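Local coordinates for N-carbamoylsarcosine amidase related protein (Thermoplasma acidophilum, PDB 3EEF) that probably hydrolyses N-carbamoylsarcosine or a related amide as a zinc-containing member of the isochorismatase-like cysteine hydrolase family, at residues A[42-47]-A[106-111]; A[86-91]-A[102-107]. All coordinates share one frame; numbering follows the deposited sequence.

Contact 1 of 2, residues A[42-47]-A[106-111]; sequences GLPVVY and RANGID
Pro44 meets Asn108 and Ile110 through one corner of its ring, just ahead of strand 45-50. Its CG lies 3.9 Å from CB of Asn108 and equally 3.9 Å from CD1 of Ile110. The approaches differ: Ile110 CD1 comes up to the CG corner of the ring, whereas Pro44 and Asn108 pass alongside in opposite directions. Ile110 CD1 is also 4.2 Å from Pro44 CD. Two torsions of Ile110 (chi1 -63°, with CG1 anti to its own carbonyl carbon, and chi2 -51°) together put CD1 at the proline. This buried isoleucine makes the enclosed side, where Ala4 of strand 3-8 touches both Pro44 and Ile110.

Toward solvent, Pro44 and Asn108 are partly exposed. Asn108 CB, with the amide carbon CG just behind it, lies against the proline; its ND2 turns back to the carbonyl O of Ile104, tying the amide to the helix it follows, and Asp55 of the third subunit packs on Asn108. No hydrogen bond crosses the contact, and the buried surface is a modest 103 Å². Exposed Gly109, at positive phi, is the C-prime residue of a Schellman motif, its N bonded to O of Arg106 at 3.0 Å. The contact thus joins the entry to strand 45-50 with the link between helix 101-107 and strand 112-116, beside strand 3-8.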
loop_
_atom_site.group_PDB
_atom_site.type_symbol
_atom_site.label_atom_id
_atom_site.label_comp_id
_atom_site.label_asym_id
_atom_site.label_seq_id
_atom_site.Cartn_x
_atom_site.Cartn_y
_atom_site.Cartn_z
ATOM N N GLY A 42 -8.037 -11.306 -26.517
ATOM C CA GLY A 42 -7.350 -12.057 -25.452
ATOM C C GLY A 42 -6.778 -11.245 -24.287
ATOM O O GLY A 42 -6.222 -11.801 -23.349
ATOM N N LEU A 43 -6.899 -9.929 -24.334
ATOM C CA LEU A 43 -6.298 -9.062 -23.310
ATOM C C LEU A 43 -7.170 -9.029 -22.061
ATOM O O LEU A 43 -8.383 -9.178 -22.162
ATOM C CB LEU A 43 -6.116 -7.646 -23.862
ATOM C CG LEU A 43 -5.174 -7.495 -25.061
ATOM C CD1 LEU A 43 -5.433 -6.194 -25.767
ATOM C CD2 LEU A 43 -3.715 -7.573 -24.611
ATOM N N PRO A 44 -6.560 -8.781 -20.883
ATOM C CA PRO A 44 -7.289 -8.831 -19.626
ATOM C C PRO A 44 -8.394 -7.771 -19.504
ATOM O O PRO A 44 -8.216 -6.613 -19.892
ATOM C CB PRO A 44 -6.205 -8.587 -18.568
ATOM C CG PRO A 44 -4.903 -8.694 -19.269
ATOM C CD PRO A 44 -5.169 -8.343 -20.688
ATOM N N VAL A 45 -9.520 -8.199 -18.955
ATOM C CA VAL A 45 -10.647 -7.320 -18.647
ATOM C C VAL A 45 -10.936 -7.467 -17.168
ATOM O O VAL A 45 -11.124 -8.583 -16.682
ATOM C CB VAL A 45 -11.868 -7.717 -19.429
ATOM C CG1 VAL A 45 -13.121 -6.986 -18.875
ATOM C CG2 VAL A 45 -11.638 -7.436 -20.934
ATOM N N VAL A 46 -10.938 -6.343 -16.452
ATOM C CA VAL A 46 -11.119 -6.338 -15.016
ATOM C C VAL A 46 -12.237 -5.386 -14.591
ATOM O O VAL A 46 -12.151 -4.191 -14.809
ATOM C CB VAL A 46 -9.818 -5.883 -14.315
ATOM C CG1 VAL A 46 -10.009 -5.916 -12.792
ATOM C CG2 VAL A 46 -8.619 -6.750 -14.778
ATOM N N TYR A 47 -13.267 -5.933 -13.966
ATOM C CA TYR A 47 -14.332 -5.134 -13.426
ATOM C C TYR A 47 -13.975 -4.806 -11.995
ATOM O O TYR A 47 -13.627 -5.694 -11.227
ATOM C CB TYR A 47 -15.666 -5.893 -13.454
ATOM C CG TYR A 47 -16.218 -6.218 -14.842
ATOM C CD1 TYR A 47 -17.255 -5.470 -15.399
ATOM C CD2 TYR A 47 -15.719 -7.283 -15.579
ATOM C CE1 TYR A 47 -17.771 -5.787 -16.652
ATOM C CE2 TYR A 47 -16.224 -7.594 -16.842
ATOM C CZ TYR A 47 -17.247 -6.849 -17.371
ATOM O OH TYR A 47 -17.749 -7.180 -18.618
ATOM N N ARG A 106 0.121 -6.686 -12.921
ATOM C CA ARG A 106 1.512 -7.095 -12.964
ATOM C C ARG A 106 1.645 -8.534 -13.443
ATOM O O ARG A 106 2.552 -8.823 -14.203
ATOM C CB ARG A 106 2.182 -6.948 -11.623
ATOM C CG ARG A 106 2.386 -5.504 -11.236
ATOM C CD ARG A 106 3.662 -5.353 -10.480
ATOM N NE ARG A 106 3.479 -4.568 -9.278
ATOM C CZ ARG A 106 4.472 -4.186 -8.495
ATOM N NH1 ARG A 106 5.719 -4.518 -8.796
ATOM N NH2 ARG A 106 4.209 -3.470 -7.423
ATOM N N ALA A 107 0.744 -9.420 -13.018
ATOM C CA ALA A 107 0.845 -10.837 -13.410
ATOM C C ALA A 107 0.670 -11.019 -14.917
ATOM O O ALA A 107 1.140 -11.995 -15.485
ATOM C CB ALA A 107 -0.168 -11.696 -12.670
ATOM N N ASN A 108 -0.048 -10.109 -15.556
ATOM C CA ASN A 108 -0.266 -10.216 -17.003
ATOM C C ASN A 108 0.664 -9.225 -17.753
ATOM O O ASN A 108 0.415 -8.885 -18.883
ATOM C CB ASN A 108 -1.757 -10.019 -17.355
ATOM C CG ASN A 108 -2.701 -11.141 -16.782
ATOM O OD1 ASN A 108 -3.117 -12.061 -17.497
ATOM N ND2 ASN A 108 -3.059 -11.033 -15.515
ATOM N N GLY A 109 1.750 -8.787 -17.106
ATOM C CA GLY A 109 2.778 -7.945 -17.738
ATOM C C GLY A 109 2.333 -6.580 -18.253
ATOM O O GLY A 109 3.011 -5.990 -19.111
ATOM N N ILE A 110 1.230 -6.050 -17.700
ATOM C CA ILE A 110 0.545 -4.869 -18.243
ATOM C C ILE A 110 1.329 -3.577 -18.062
ATOM O O ILE A 110 1.958 -3.377 -17.036
ATOM C CB ILE A 110 -0.831 -4.671 -17.601
ATOM C CG1 ILE A 110 -1.738 -5.856 -17.914
ATOM C CG2 ILE A 110 -1.476 -3.382 -18.081
ATOM C CD1 ILE A 110 -1.822 -6.231 -19.385
ATOM N N ASP A 111 1.293 -2.703 -19.070
ATOM C CA ASP A 111 1.949 -1.397 -18.956
ATOM C C ASP A 111 1.022 -0.202 -19.253
ATOM O O ASP A 111 1.417 0.950 -19.090
ATOM C CB ASP A 111 3.186 -1.354 -19.863
ATOM C CG ASP A 111 2.823 -1.465 -21.338
ATOM O OD1 ASP A 111 1.616 -1.448 -21.653
ATOM O OD2 ASP A 111 3.742 -1.580 -22.170
#

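Contact 2 of 2, residues A[86-91]-A[102-107]; sequences YVLEKH and DMILRA
Ile104 on helix 101-107 points its branched side chain at Tyr86 and Leu88 of strand 86-90, a helix-on-sheet contact of the parallel alpha/beta fold of the isochorismatase-like hydrolases. Its two arms divide the work. CG2, anti to the backbone N, sits over the face of the Tyr86 ring as a CH-pi contact, 3.9 Å from the centroid and only 3° off the ring normal. The other arm, extended through CG1, lays CD1 across the root of the same ring, 3.9 Å from Tyr86 CD1. The tyrosine and isoleucine slide past each other in opposite directions, whereas Leu88 and Ile104 meet tip to tip. An alanine in place of Tyr86 would strip the aromatic face from beneath Ile104 CG2 and is likely to leave a gap between strand and helix. Tyr53 of the third subunit meets the Tyr86 ring edge-to-face, so this ring joins the helix packing to the subunit interface. On the helix itself, Arg106 NE forms a salt bridge with Asp102 OD2 at 3.1 Å; OD2 lies in the guanidinium plane, but NE approaches 33° out of the carboxylate plane. The Ile104 CD1 methyl reaches both ends of the Leu88 fork, 3.6 Å from CD1 and 3.9 Å from CD2.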
loop_
_atom_site.group_PDB
_atom_site.type_symbol
_atom_site.label_atom_id
_atom_site.label_comp_id
_atom_site.label_asym_id
_atom_site.label_seq_id
_atom_site.Cartn_x
_atom_site.Cartn_y
_atom_site.Cartn_z
ATOM N N TYR A 86 -11.876 -10.659 -14.943
ATOM C CA TYR A 86 -11.730 -10.523 -13.499
ATOM C C TYR A 86 -12.844 -9.610 -12.880
ATOM O O TYR A 86 -13.223 -8.607 -13.483
ATOM C CB TYR A 86 -10.334 -9.995 -13.216
ATOM C CG TYR A 86 -9.213 -10.936 -13.658
ATOM C CD1 TYR A 86 -8.630 -11.784 -12.751
ATOM C CD2 TYR A 86 -8.751 -10.969 -14.981
ATOM C CE1 TYR A 86 -7.600 -12.622 -13.102
ATOM C CE2 TYR A 86 -7.715 -11.819 -15.360
ATOM C CZ TYR A 86 -7.137 -12.637 -14.396
ATOM O OH TYR A 86 -6.126 -13.523 -14.672
ATOM N N VAL A 87 -13.402 -9.994 -11.724
ATOM C CA VAL A 87 -14.407 -9.170 -11.033
ATOM C C VAL A 87 -13.925 -8.910 -9.591
ATOM O O VAL A 87 -13.764 -9.853 -8.798
ATOM C CB VAL A 87 -15.800 -9.807 -11.024
ATOM C CG1 VAL A 87 -16.840 -8.854 -10.365
ATOM C CG2 VAL A 87 -16.230 -10.214 -12.438
ATOM N N LEU A 88 -13.677 -7.628 -9.290
ATOM C CA LEU A 88 -13.092 -7.193 -8.038
ATOM C C LEU A 88 -14.128 -6.353 -7.272
ATOM O O LEU A 88 -14.910 -5.558 -7.879
ATOM C CB LEU A 88 -11.824 -6.354 -8.277
ATOM C CG LEU A 88 -10.451 -7.009 -8.474
ATOM C CD1 LEU A 88 -10.547 -8.253 -9.354
ATOM C CD2 LEU A 88 -9.408 -6.021 -9.038
ATOM N N GLU A 89 -14.150 -6.563 -5.952
ATOM C CA GLU A 89 -14.940 -5.736 -5.061
ATOM C C GLU A 89 -14.011 -4.671 -4.541
ATOM O O GLU A 89 -12.881 -4.973 -4.165
ATOM C CB GLU A 89 -15.492 -6.552 -3.888
ATOM C CG GLU A 89 -16.592 -7.543 -4.254
ATOM C CD GLU A 89 -16.888 -8.491 -3.111
ATOM O OE1 GLU A 89 -17.219 -8.009 -2.021
ATOM O OE2 GLU A 89 -16.764 -9.721 -3.287
ATOM N N LYS A 90 -14.478 -3.429 -4.517
ATOM C CA LYS A 90 -13.716 -2.327 -3.954
ATOM C C LYS A 90 -14.546 -1.570 -2.904
ATOM O O LYS A 90 -15.776 -1.576 -2.958
ATOM C CB LYS A 90 -13.230 -1.391 -5.069
ATOM C CG LYS A 90 -14.307 -0.539 -5.760
ATOM C CD LYS A 90 -13.653 0.425 -6.758
ATOM C CE LYS A 90 -14.646 1.351 -7.392
ATOM N NZ LYS A 90 -14.926 2.589 -6.566
ATOM N N HIS A 91 -13.856 -0.913 -1.972
ATOM C CA HIS A 91 -14.491 -0.189 -0.870
ATOM C C HIS A 91 -14.205 1.332 -0.830
ATOM O O HIS A 91 -14.658 2.009 0.094
ATOM C CB HIS A 91 -14.057 -0.831 0.451
ATOM C CG HIS A 91 -14.686 -2.171 0.671
ATOM N ND1 HIS A 91 -15.886 -2.325 1.336
ATOM C CD2 HIS A 91 -14.312 -3.412 0.259
ATOM C CE1 HIS A 91 -16.213 -3.605 1.342
ATOM N NE2 HIS A 91 -15.275 -4.286 0.697
ATOM N N ASP A 102 -3.605 -4.324 -8.785
ATOM C CA ASP A 102 -2.250 -4.159 -9.235
ATOM C C ASP A 102 -1.639 -5.538 -9.479
ATOM O O ASP A 102 -0.908 -5.741 -10.433
ATOM C CB ASP A 102 -1.449 -3.341 -8.230
ATOM C CG ASP A 102 -0.080 -2.982 -8.752
ATOM O OD1 ASP A 102 -0.011 -2.419 -9.863
ATOM O OD2 ASP A 102 0.910 -3.314 -8.071
HETATM N N MSE A 103 -1.983 -6.501 -8.642
HETATM C CA MSE A 103 -1.460 -7.849 -8.803
HETATM C C MSE A 103 -1.795 -8.421 -10.178
HETATM O O MSE A 103 -0.930 -8.972 -10.866
HETATM C CB MSE A 103 -2.030 -8.765 -7.730
HETATM C CG MSE A 103 -1.570 -8.443 -6.334
HETATM SE SE MSE A 103 -2.061 -9.833 -5.013
HETATM C CE MSE A 103 -0.949 -11.332 -5.784
ATOM N N ILE A 104 -3.040 -8.255 -10.576
ATOM C CA ILE A 104 -3.541 -8.840 -11.810
ATOM C C ILE A 104 -2.840 -8.197 -12.998
ATOM O O ILE A 104 -2.463 -8.895 -13.960
ATOM C CB ILE A 104 -5.024 -8.592 -11.982
ATOM C CG1 ILE A 104 -5.802 -9.352 -10.930
ATOM C CG2 ILE A 104 -5.517 -9.012 -13.395
ATOM C CD1 ILE A 104 -7.219 -8.768 -10.712
ATOM N N LEU A 105 -2.699 -6.863 -12.927
ATOM C CA LEU A 105 -2.002 -6.109 -13.973
ATOM C C LEU A 105 -0.531 -6.530 -14.062
ATOM O O LEU A 105 0.024 -6.680 -15.130
ATOM C CB LEU A 105 -2.096 -4.607 -13.686
ATOM C CG LEU A 105 -3.488 -3.973 -13.605
ATOM C CD1 LEU A 105 -3.388 -2.436 -13.326
ATOM C CD2 LEU A 105 -4.237 -4.273 -14.868
ATOM N N ARG A 106 0.121 -6.686 -12.921
ATOM C CA ARG A 106 1.512 -7.095 -12.964
ATOM C C ARG A 106 1.645 -8.534 -13.443
ATOM O O ARG A 106 2.552 -8.823 -14.203
ATOM C CB ARG A 106 2.182 -6.948 -11.623
ATOM C CG ARG A 106 2.386 -5.504 -11.236
ATOM C CD ARG A 106 3.662 -5.353 -10.480
ATOM N NE ARG A 106 3.479 -4.568 -9.278
ATOM C CZ ARG A 106 4.472 -4.186 -8.495
ATOM N NH1 ARG A 106 5.719 -4.518 -8.796
ATOM N NH2 ARG A 106 4.209 -3.470 -7.423
ATOM N N ALA A 107 0.744 -9.420 -13.018
ATOM C CA ALA A 107 0.845 -10.837 -13.410
ATOM C C ALA A 107 0.670 -11.019 -14.917
ATOM O O ALA A 107 1.140 -11.995 -15.485
ATOM C CB ALA A 107 -0.168 -11.696 -12.670
#

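How the contacts relate
The two contacts set helix 101-107 and the turn after it against strand 86-90 and the approach to its neighbour 45-50, and their centres lie 9 Å apart. Contact 2, on the outermost strand of this chain's sheet, is the more buried and aromatic, with two of its three touching residues buried; contact 1, at the start of strand 45-50, is only partly buried and rests on a proline, an isoleucine and an asparagine. Neither is bridged by hydrogen bonds. The strands are: Tyr47 N lies 2.7 Å from Tyr86 O, a probable hydrogen bond. Val46 lies between the contacts, packing on Tyr86, Leu88 and Ile104. Both contacts also touch the third subunit.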